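Phospholipase A1 (Streptomyces albidoflavus, PDB 4HYQ) catalyses the release of the sn-1 fatty acid from glycerophospholipids, as a lipase of the GDSL-like (SGNH hydrolase) family. Local coordinates at residues H206-T211 with D215-T220; A104-A109 with T162-A167; G3-L8 with L38-N43; D49-S54 with M66-S71. All coordinates share one frame; numbering follows the deposited sequence.

Overall arrangement
All four contacts follow one another along the chain; none nests in or crosses another. From the N terminus, contact 3 closes the stretch from strand 4-9 to helix 35-43. Contact 4 then closes the excursion through helix 58-65, setting the end of strand 47-50 against the turn that leads to strand 73-79. These two touch, since strands 4-9 and 47-50 are neighbours in the parallel sheet: A7 N lies 2.9 Å from D49 O. Contact 2, about 34 Å from contact 3 between centres and across the chain's centre from both, pairs helices 99-115 and 158-181, closing the long segment through helix 117-131 and strand 136-140. Contact 1 last pinches the loop before helix 221-235, where H218 reaches S11.

Contact 1. Residues H206-T211 with D215-T220; sequences HSVKWT and DSYHPT
The imidazole of H206 is sandwiched between a methyl and a carboxylate of 215-220. T220 CG2 makes a CH-pi contact with one face, 3.9 Å from the ring centroid, while D215 OD2 lies over the centre of the opposite face. Ring and carboxylate planes are only 17° apart, a stack and not a hydrogen bond: H206 NE2 instead uses its N-H on G17 O. D215 reaches this position because CG stands between its backbone N and carbonyl carbon (chi1 54°), folding the acid over the ring. A water donates to D215 OD2 from 2.7 Å and weakly joins it to K209 NZ, which also bonds H206 ND1 weakly; the lysine's direct salt bridge to D215 is long and doubtful. An alanine in place of H206 would probably take away this donor to G17 O and leave the D215 carboxylate without the ring it stacks on. The backbones are stitched by H206 N to H218 O (2.9 Å) and Y217 N to H206 O (2.8 Å). S216 suits its place because its small hydroxyl, OG, takes the N-H of K209 at 2.8 Å. V208 CG2 rests 3.8 Å from Y217 CZ, beside a phenol whose OH bonds Y146 OH. The H218 ring leads away from 206-211: ND1 gives a straight bond to S216 O (2.9 Å, 164° at the hydrogen), and NE2 meets S11 OG. S11 OG, H218 and S216 O thus line up as an SGNH hydrolase's Ser-His pair would, a backbone carbonyl taking the place often held by an aspartate, so the enzyme probably works with a Ser-His dyad.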
# COMPACT_ATOMS: atom_id res chain seq x y z
N HIS A 206 12.50 -2.65 2.00
CA HIS A 206 13.34 -3.84 1.88
C HIS A 206 13.72 -4.01 0.42
O HIS A 206 12.91 -3.75 -0.47
CB HIS A 206 12.59 -5.09 2.30
CG HIS A 206 12.34 -5.18 3.77
ND1 HIS A 206 13.29 -5.61 4.67
CD2 HIS A 206 11.24 -4.89 4.50
CE1 HIS A 206 12.79 -5.58 5.89
NE2 HIS A 206 11.55 -5.15 5.82
N SER A 207 14.95 -4.44 0.18
CA SER A 207 15.41 -4.69 -1.18
C SER A 207 14.92 -6.10 -1.52
O SER A 207 14.28 -6.76 -0.69
CB SER A 207 16.93 -4.65 -1.23
OG SER A 207 17.47 -5.54 -0.26
N VAL A 208 15.23 -6.57 -2.72
CA VAL A 208 14.82 -7.90 -3.14
C VAL A 208 15.34 -8.95 -2.17
O VAL A 208 16.51 -8.94 -1.79
CB VAL A 208 15.36 -8.24 -4.55
CG1 VAL A 208 14.93 -9.63 -4.96
CG2 VAL A 208 14.86 -7.21 -5.55
N LYS A 209 14.45 -9.87 -1.77
CA LYS A 209 14.83 -10.93 -0.85
C LYS A 209 15.05 -12.24 -1.60
O LYS A 209 14.24 -12.63 -2.43
CB LYS A 209 13.74 -11.14 0.20
CG LYS A 209 13.48 -9.94 1.08
CD LYS A 209 14.67 -9.61 1.98
CE LYS A 209 14.28 -8.48 2.94
NZ LYS A 209 15.36 -8.08 3.90
N TRP A 210 16.15 -12.91 -1.29
CA TRP A 210 16.47 -14.18 -1.92
C TRP A 210 16.34 -15.30 -0.91
O TRP A 210 16.42 -16.48 -1.27
CB TRP A 210 17.87 -14.15 -2.50
CG TRP A 210 18.05 -13.04 -3.48
CD1 TRP A 210 18.33 -11.73 -3.20
CD2 TRP A 210 17.88 -13.12 -4.90
NE1 TRP A 210 18.34 -11.00 -4.35
CE2 TRP A 210 18.06 -11.82 -5.41
CE3 TRP A 210 17.57 -14.16 -5.78
CZ2 TRP A 210 17.96 -11.53 -6.77
CZ3 TRP A 210 17.48 -13.87 -7.14
CH2 TRP A 210 17.67 -12.57 -7.62
N THR A 211 16.16 -14.93 0.36
CA THR A 211 15.99 -15.90 1.44
C THR A 211 14.95 -15.36 2.41
O THR A 211 14.70 -14.15 2.44
CB THR A 211 17.29 -16.12 2.25
OG1 THR A 211 18.43 -15.69 1.49
CG2 THR A 211 17.45 -17.60 2.58
N ASP A 215 9.48 -10.08 1.75
CA ASP A 215 8.98 -8.74 2.04
C ASP A 215 9.67 -7.73 1.12
O ASP A 215 9.80 -6.54 1.45
CB ASP A 215 9.16 -8.37 3.53
CG ASP A 215 10.58 -8.54 4.03
OD1 ASP A 215 11.49 -8.79 3.21
OD2 ASP A 215 10.78 -8.39 5.27
N SER A 216 10.09 -8.20 -0.05
CA SER A 216 10.76 -7.34 -1.03
C SER A 216 9.89 -6.12 -1.33
O SER A 216 8.68 -6.25 -1.49
CB SER A 216 10.99 -8.08 -2.36
OG SER A 216 11.76 -9.26 -2.20
N TYR A 217 10.52 -4.95 -1.43
CA TYR A 217 9.84 -3.69 -1.76
C TYR A 217 8.81 -3.20 -0.75
O TYR A 217 8.05 -2.27 -1.05
CB TYR A 217 9.20 -3.80 -3.14
CG TYR A 217 10.21 -4.12 -4.22
CD1 TYR A 217 10.28 -5.39 -4.79
CD2 TYR A 217 11.11 -3.15 -4.65
CE1 TYR A 217 11.24 -5.68 -5.77
CE2 TYR A 217 12.06 -3.43 -5.63
CZ TYR A 217 12.12 -4.70 -6.18
OH TYR A 217 13.05 -4.95 -7.16
N HIS A 218 8.80 -3.78 0.45
CA HIS A 218 7.85 -3.37 1.47
C HIS A 218 8.50 -2.50 2.52
O HIS A 218 9.72 -2.55 2.71
CB HIS A 218 7.21 -4.58 2.15
CG HIS A 218 6.12 -5.20 1.34
ND1 HIS A 218 6.35 -5.83 0.14
CD2 HIS A 218 4.78 -5.21 1.53
CE1 HIS A 218 5.20 -6.19 -0.39
NE2 HIS A 218 4.23 -5.83 0.43
N PRO A 219 7.69 -1.69 3.22
CA PRO A 219 8.22 -0.81 4.26
C PRO A 219 8.83 -1.58 5.43
O PRO A 219 8.32 -2.64 5.82
CB PRO A 219 6.99 -0.02 4.70
CG PRO A 219 6.06 -0.08 3.50
CD PRO A 219 6.23 -1.52 3.09
N THR A 220 9.92 -1.06 5.97
CA THR A 220 10.55 -1.66 7.13
C THR A 220 9.74 -1.13 8.31
O THR A 220 8.81 -0.35 8.11
CB THR A 220 11.98 -1.15 7.30
OG1 THR A 220 11.97 0.29 7.34
CG2 THR A 220 12.85 -1.60 6.15
O HOH W 1 13.11 -9.37 6.09

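Contact 2. Residues A104-A109 with T162-A167; sequences ARVNTA and TAINGA
V106 is the one side chain of 104-109 that meets 162-167, and it does so by spreading its two methyls over neighbouring residues of the other helix. Its CB points across the interface and only then divides. CG1, carried anti to the backbone N (chi1 166°), reaches furthest into the partner. V106 CG1 lies 3.6 Å from A163 O; the same methyl is 4.0 Å from A167 CB, and so settles against the backbone between two alanines one helical turn apart. The carbonyl it touches is already engaged, because A163 O accepts from A167 N within its own helix, so a methyl against it does not displace a hydrogen bond. The other methyl, beside the backbone N, turns to the next residue: V106 CG2 comes within 4.4 Å of I164 CG1, a looser touch. The residue types fit this division of labour. The alanines are small enough to let a branched valine approach the helix surface, whereas I164 points away from 104-109 and packs on M91 and F145. About one turn before and after V106 in its helix, I103 touches A163 and K110 touches A167, extending the seam. The short axes run nearly parallel, 8° apart, and come within 9.9 Å of each other. Together with helix 87-96, which A109 and I164 also touch, this parallel pair forms a helical bundle region of the alpha/beta SGNH-type fold.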
# COMPACT_ATOMS: atom_id res chain seq x y z
N ALA A 104 8.42 -4.30 -20.90
CA ALA A 104 7.21 -4.79 -21.51
C ALA A 104 6.18 -5.15 -20.44
O ALA A 104 5.00 -4.79 -20.56
CB ALA A 104 7.51 -6.01 -22.38
N ARG A 105 6.61 -5.86 -19.40
CA ARG A 105 5.69 -6.24 -18.34
C ARG A 105 5.18 -5.01 -17.58
O ARG A 105 4.00 -4.94 -17.22
CB ARG A 105 6.37 -7.20 -17.36
CG ARG A 105 5.44 -7.70 -16.27
CD ARG A 105 4.40 -8.67 -16.82
NE ARG A 105 3.37 -9.03 -15.85
CZ ARG A 105 2.38 -8.23 -15.46
NH1 ARG A 105 2.28 -7.00 -15.96
NH2 ARG A 105 1.48 -8.67 -14.59
N VAL A 106 6.06 -4.05 -17.34
CA VAL A 106 5.66 -2.83 -16.65
C VAL A 106 4.61 -2.12 -17.50
O VAL A 106 3.61 -1.62 -16.98
CB VAL A 106 6.84 -1.84 -16.47
CG1 VAL A 106 6.32 -0.47 -16.08
CG2 VAL A 106 7.80 -2.34 -15.39
N ASN A 107 4.83 -2.06 -18.81
CA ASN A 107 3.88 -1.37 -19.68
C ASN A 107 2.51 -2.01 -19.70
O ASN A 107 1.49 -1.32 -19.79
CB ASN A 107 4.43 -1.25 -21.11
CG ASN A 107 5.56 -0.24 -21.20
OD1 ASN A 107 5.69 0.64 -20.35
ND2 ASN A 107 6.36 -0.35 -22.26
N THR A 108 2.47 -3.34 -19.60
CA THR A 108 1.19 -4.04 -19.57
C THR A 108 0.48 -3.67 -18.26
O THR A 108 -0.74 -3.49 -18.25
CB THR A 108 1.39 -5.57 -19.65
OG1 THR A 108 1.86 -5.92 -20.96
CG2 THR A 108 0.08 -6.29 -19.39
N ALA A 109 1.24 -3.55 -17.18
CA ALA A 109 0.67 -3.19 -15.88
C ALA A 109 0.13 -1.76 -15.93
O ALA A 109 -0.97 -1.48 -15.45
CB ALA A 109 1.73 -3.31 -14.78
N THR A 162 13.63 3.25 -13.47
CA THR A 162 12.88 4.37 -14.02
C THR A 162 11.47 3.93 -14.42
O THR A 162 10.49 4.62 -14.15
CB THR A 162 13.59 4.94 -15.25
OG1 THR A 162 14.84 5.51 -14.83
CG2 THR A 162 12.74 5.99 -15.92
N ALA A 163 11.40 2.77 -15.05
CA ALA A 163 10.13 2.23 -15.50
C ALA A 163 9.25 1.88 -14.31
O ALA A 163 8.05 2.18 -14.32
CB ALA A 163 10.37 0.99 -16.36
N ILE A 164 9.84 1.27 -13.29
CA ILE A 164 9.09 0.88 -12.10
C ILE A 164 8.59 2.11 -11.33
O ILE A 164 7.45 2.15 -10.87
CB ILE A 164 9.97 -0.01 -11.19
CG1 ILE A 164 10.19 -1.36 -11.88
CG2 ILE A 164 9.32 -0.20 -9.83
CD1 ILE A 164 11.33 -2.17 -11.30
N ASN A 165 9.45 3.11 -11.19
CA ASN A 165 9.04 4.34 -10.51
C ASN A 165 7.92 5.01 -11.29
O ASN A 165 6.98 5.57 -10.70
CB ASN A 165 10.22 5.29 -10.39
CG ASN A 165 11.09 5.01 -9.18
OD1 ASN A 165 10.79 4.11 -8.38
ND2 ASN A 165 12.16 5.78 -9.03
N GLY A 166 8.01 4.94 -12.61
CA GLY A 166 6.99 5.55 -13.45
C GLY A 166 5.65 4.87 -13.26
O GLY A 166 4.61 5.52 -13.28
N ALA A 167 5.68 3.55 -13.08
CA ALA A 167 4.47 2.78 -12.85
C ALA A 167 3.85 3.19 -11.50
O ALA A 167 2.63 3.33 -11.39
CB ALA A 167 4.79 1.29 -12.86

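Contact 3. Residues G3-L8 with L38-N43; sequences GGYVAL and LWAAAN
Y5 and W39 meet inside the first beta-alpha-beta unit of this alpha/beta fold, in which strand 4-9 leads through helix 35-43 to its parallel neighbour, strand 47-50. The tight part is an edge-to-face aromatic pair: the six-membered ring of W39 turns its edge toward the face of Y5, with planes at 68° and centroids 5.0 Å apart. The closest atoms are Y5 CD2 and W39 CE3, at 3.6 Å, and W39 CZ3 lies near Y5 CG. Both rings swing out anti to their backbone nitrogens (chi1 168° for Y5), which carries them from strand and helix into the shared layer. Y5 suits this place because its flat ring also meets F48 while its hydroxyl bonds S77 OG. A leucine here would probably deprive the W39 edge of its aromatic face and leave S77 without its phenol partner. The looser side lies at the rim of the tyrosine, where A40 CB is 4.3 Å from Y5 CD2, near the ring plane; beyond it A41 and A42 face solvent. At the helix end N43 folds its amide over the rim of the indole, and N43 ND2 donates to W39 O at 2.9 Å, an oxygen that also accepts from N43 N.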
# COMPACT_ATOMS: atom_id res chain seq x y z
N GLY A 3 -15.92 6.80 17.82
CA GLY A 3 -16.18 5.93 16.69
C GLY A 3 -15.12 4.88 16.44
O GLY A 3 -13.99 4.98 16.90
N GLY A 4 -15.50 3.88 15.66
CA GLY A 4 -14.59 2.80 15.38
C GLY A 4 -13.64 3.10 14.25
O GLY A 4 -13.93 3.90 13.36
N TYR A 5 -12.49 2.44 14.31
CA TYR A 5 -11.49 2.58 13.26
C TYR A 5 -11.40 1.22 12.57
O TYR A 5 -11.25 0.19 13.24
CB TYR A 5 -10.14 2.95 13.88
CG TYR A 5 -8.95 2.84 12.93
CD1 TYR A 5 -9.07 3.17 11.58
CD2 TYR A 5 -7.70 2.44 13.40
CE1 TYR A 5 -7.96 3.10 10.71
CE2 TYR A 5 -6.58 2.39 12.55
CZ TYR A 5 -6.73 2.72 11.22
OH TYR A 5 -5.61 2.67 10.42
N VAL A 6 -11.54 1.22 11.24
CA VAL A 6 -11.43 -0.02 10.48
C VAL A 6 -10.27 0.17 9.51
O VAL A 6 -10.24 1.14 8.74
CB VAL A 6 -12.73 -0.34 9.70
CG1 VAL A 6 -12.56 -1.61 8.86
CG2 VAL A 6 -13.89 -0.57 10.69
N ALA A 7 -9.29 -0.73 9.56
CA ALA A 7 -8.11 -0.66 8.69
C ALA A 7 -8.19 -1.76 7.62
O ALA A 7 -8.07 -2.95 7.91
CB ALA A 7 -6.83 -0.81 9.53
N LEU A 8 -8.37 -1.32 6.39
CA LEU A 8 -8.52 -2.20 5.23
C LEU A 8 -7.29 -2.21 4.34
O LEU A 8 -6.44 -1.33 4.41
CB LEU A 8 -9.66 -1.68 4.34
CG LEU A 8 -11.01 -1.35 4.97
CD1 LEU A 8 -11.89 -0.59 3.95
CD2 LEU A 8 -11.68 -2.66 5.40
N LEU A 38 -0.29 1.01 15.15
CA LEU A 38 0.42 2.09 15.84
C LEU A 38 -0.55 3.24 16.10
O LEU A 38 -0.57 3.81 17.19
CB LEU A 38 1.61 2.61 15.00
CG LEU A 38 2.72 1.60 14.69
CD1 LEU A 38 3.75 2.23 13.77
CD2 LEU A 38 3.37 1.14 15.98
N TRP A 39 -1.36 3.58 15.10
CA TRP A 39 -2.31 4.68 15.27
C TRP A 39 -3.37 4.36 16.33
O TRP A 39 -3.68 5.20 17.17
CB TRP A 39 -3.01 5.01 13.95
CG TRP A 39 -3.85 6.27 14.02
CD1 TRP A 39 -3.45 7.55 13.75
CD2 TRP A 39 -5.21 6.35 14.44
NE1 TRP A 39 -4.48 8.43 13.98
CE2 TRP A 39 -5.58 7.72 14.39
CE3 TRP A 39 -6.17 5.41 14.84
CZ2 TRP A 39 -6.86 8.17 14.75
CZ3 TRP A 39 -7.44 5.85 15.19
CH2 TRP A 39 -7.77 7.22 15.14
N ALA A 40 -3.91 3.15 16.30
CA ALA A 40 -4.93 2.75 17.26
C ALA A 40 -4.40 2.77 18.70
O ALA A 40 -5.11 3.16 19.63
CB ALA A 40 -5.48 1.37 16.92
N ALA A 41 -3.16 2.33 18.89
CA ALA A 41 -2.56 2.31 20.22
C ALA A 41 -2.40 3.72 20.77
O ALA A 41 -2.60 3.96 21.96
CB ALA A 41 -1.19 1.62 20.17
N ALA A 42 -2.06 4.66 19.90
CA ALA A 42 -1.86 6.04 20.33
C ALA A 42 -3.13 6.87 20.43
O ALA A 42 -3.20 7.83 21.22
CB ALA A 42 -0.88 6.72 19.38
N ASN A 43 -4.16 6.50 19.67
CA ASN A 43 -5.39 7.29 19.66
C ASN A 43 -6.65 6.72 20.31
O ASN A 43 -7.68 7.39 20.38
CB ASN A 43 -5.66 7.72 18.22
CG ASN A 43 -4.58 8.64 17.69
OD1 ASN A 43 -4.63 9.85 17.90
ND2 ASN A 43 -3.58 8.07 17.01

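Contact 4. Residues D49-S54 with M66-S71; sequences DFVACS and MGPLNS
At the edge of the parallel sheet of this SGNH-type fold, the end of strand 47-50 meets a type I beta turn, M66-L69, on the way from helix 58-65 to strand 73-79; D49 and V51 both pack against P68 of that turn. The proline suits the site because its ring fixes phi at -71°, compatible with the third position of the turn, and offers a compact apolar flank to the strand. P68 CB lies 3.6 Å from D49 CB, and D49 OD2 passes alongside at 3.5 Å from the same P68 CB. With chi1 at -67°, D49 keeps CG beside its backbone N, which brings the carboxylate beside P68 CB. V51, just past the strand's end, also points toward the turn and supplies the second touch, its CG1 coming to 4.0 Å from P68 CG as the two side chains run antiparallel past one another. K131 NZ bonds M66 O, G67 O and L69 O, gripping the turn's carbonyls. No direct hydrogen bond links the segments; one water spans the gap, donating to P68 O at 2.8 Å and to D49 OD2 at 3.1 Å.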
# COMPACT_ATOMS: atom_id res chain seq x y z
N ASP A 49 -10.72 -2.58 14.22
CA ASP A 49 -10.78 -3.82 13.46
C ASP A 49 -9.75 -3.73 12.35
O ASP A 49 -9.87 -2.92 11.44
CB ASP A 49 -12.17 -4.04 12.90
CG ASP A 49 -13.20 -4.27 13.99
OD1 ASP A 49 -13.08 -5.29 14.70
OD2 ASP A 49 -14.11 -3.44 14.13
N PHE A 50 -8.73 -4.57 12.46
CA PHE A 50 -7.60 -4.61 11.53
C PHE A 50 -7.83 -5.81 10.62
O PHE A 50 -7.61 -6.95 11.04
CB PHE A 50 -6.33 -4.77 12.37
CG PHE A 50 -5.04 -4.50 11.65
CD1 PHE A 50 -5.01 -4.11 10.31
CD2 PHE A 50 -3.84 -4.63 12.34
CE1 PHE A 50 -3.78 -3.87 9.67
CE2 PHE A 50 -2.61 -4.39 11.71
CZ PHE A 50 -2.58 -4.01 10.38
N VAL A 51 -8.28 -5.56 9.39
CA VAL A 51 -8.56 -6.66 8.48
C VAL A 51 -7.75 -6.69 7.18
O VAL A 51 -8.04 -7.50 6.28
CB VAL A 51 -10.08 -6.73 8.15
CG1 VAL A 51 -10.84 -7.12 9.41
CG2 VAL A 51 -10.58 -5.38 7.62
N ALA A 52 -6.74 -5.82 7.09
CA ALA A 52 -5.85 -5.80 5.93
C ALA A 52 -5.20 -7.18 5.78
O ALA A 52 -4.95 -7.87 6.76
CB ALA A 52 -4.78 -4.70 6.12
N CYS A 53 -4.88 -7.55 4.54
CA CYS A 53 -4.31 -8.86 4.29
C CYS A 53 -3.29 -8.85 3.16
O CYS A 53 -3.55 -8.34 2.08
CB CYS A 53 -5.46 -9.84 3.97
SG CYS A 53 -4.96 -11.60 3.90
N SER A 54 -2.11 -9.41 3.43
CA SER A 54 -1.07 -9.47 2.41
C SER A 54 -1.62 -10.15 1.16
O SER A 54 -2.27 -11.19 1.25
CB SER A 54 0.13 -10.28 2.93
OG SER A 54 1.13 -10.38 1.93
N MET A 66 -15.16 -6.00 4.43
CA MET A 66 -16.21 -5.02 4.71
C MET A 66 -17.03 -5.21 5.98
O MET A 66 -17.67 -4.28 6.46
CB MET A 66 -17.15 -4.98 3.52
CG MET A 66 -16.44 -4.81 2.22
SD MET A 66 -15.92 -3.12 2.03
CE MET A 66 -16.90 -2.68 0.90
N GLY A 67 -17.01 -6.42 6.52
CA GLY A 67 -17.80 -6.70 7.71
C GLY A 67 -17.79 -5.73 8.88
O GLY A 67 -18.87 -5.38 9.38
N PRO A 68 -16.61 -5.27 9.34
CA PRO A 68 -16.57 -4.34 10.48
C PRO A 68 -17.07 -2.92 10.23
O PRO A 68 -17.23 -2.16 11.17
CB PRO A 68 -15.10 -4.33 10.91
CG PRO A 68 -14.40 -5.34 10.03
CD PRO A 68 -15.27 -5.60 8.84
N LEU A 69 -17.31 -2.56 8.97
CA LEU A 69 -17.77 -1.20 8.67
C LEU A 69 -19.24 -1.07 9.05
O LEU A 69 -20.04 -1.94 8.73
CB LEU A 69 -17.64 -0.91 7.17
CG LEU A 69 -16.23 -0.94 6.58
CD1 LEU A 69 -16.31 -0.81 5.08
CD2 LEU A 69 -15.40 0.18 7.18
N ASN A 70 -19.58 0.01 9.73
CA ASN A 70 -20.97 0.24 10.09
C ASN A 70 -21.20 1.71 10.37
O ASN A 70 -20.29 2.53 10.18
CB ASN A 70 -21.39 -0.62 11.30
CG ASN A 70 -20.51 -0.42 12.51
OD1 ASN A 70 -20.41 0.67 13.06
ND2 ASN A 70 -19.86 -1.50 12.95
N SER A 71 -22.40 2.05 10.81
CA SER A 71 -22.74 3.44 11.08
C SER A 71 -21.94 4.08 12.21
O SER A 71 -21.89 5.31 12.32
CB SER A 71 -24.24 3.56 11.36
OG SER A 71 -24.59 2.89 12.56
O HOH W 2 -17.13 -3.19 13.73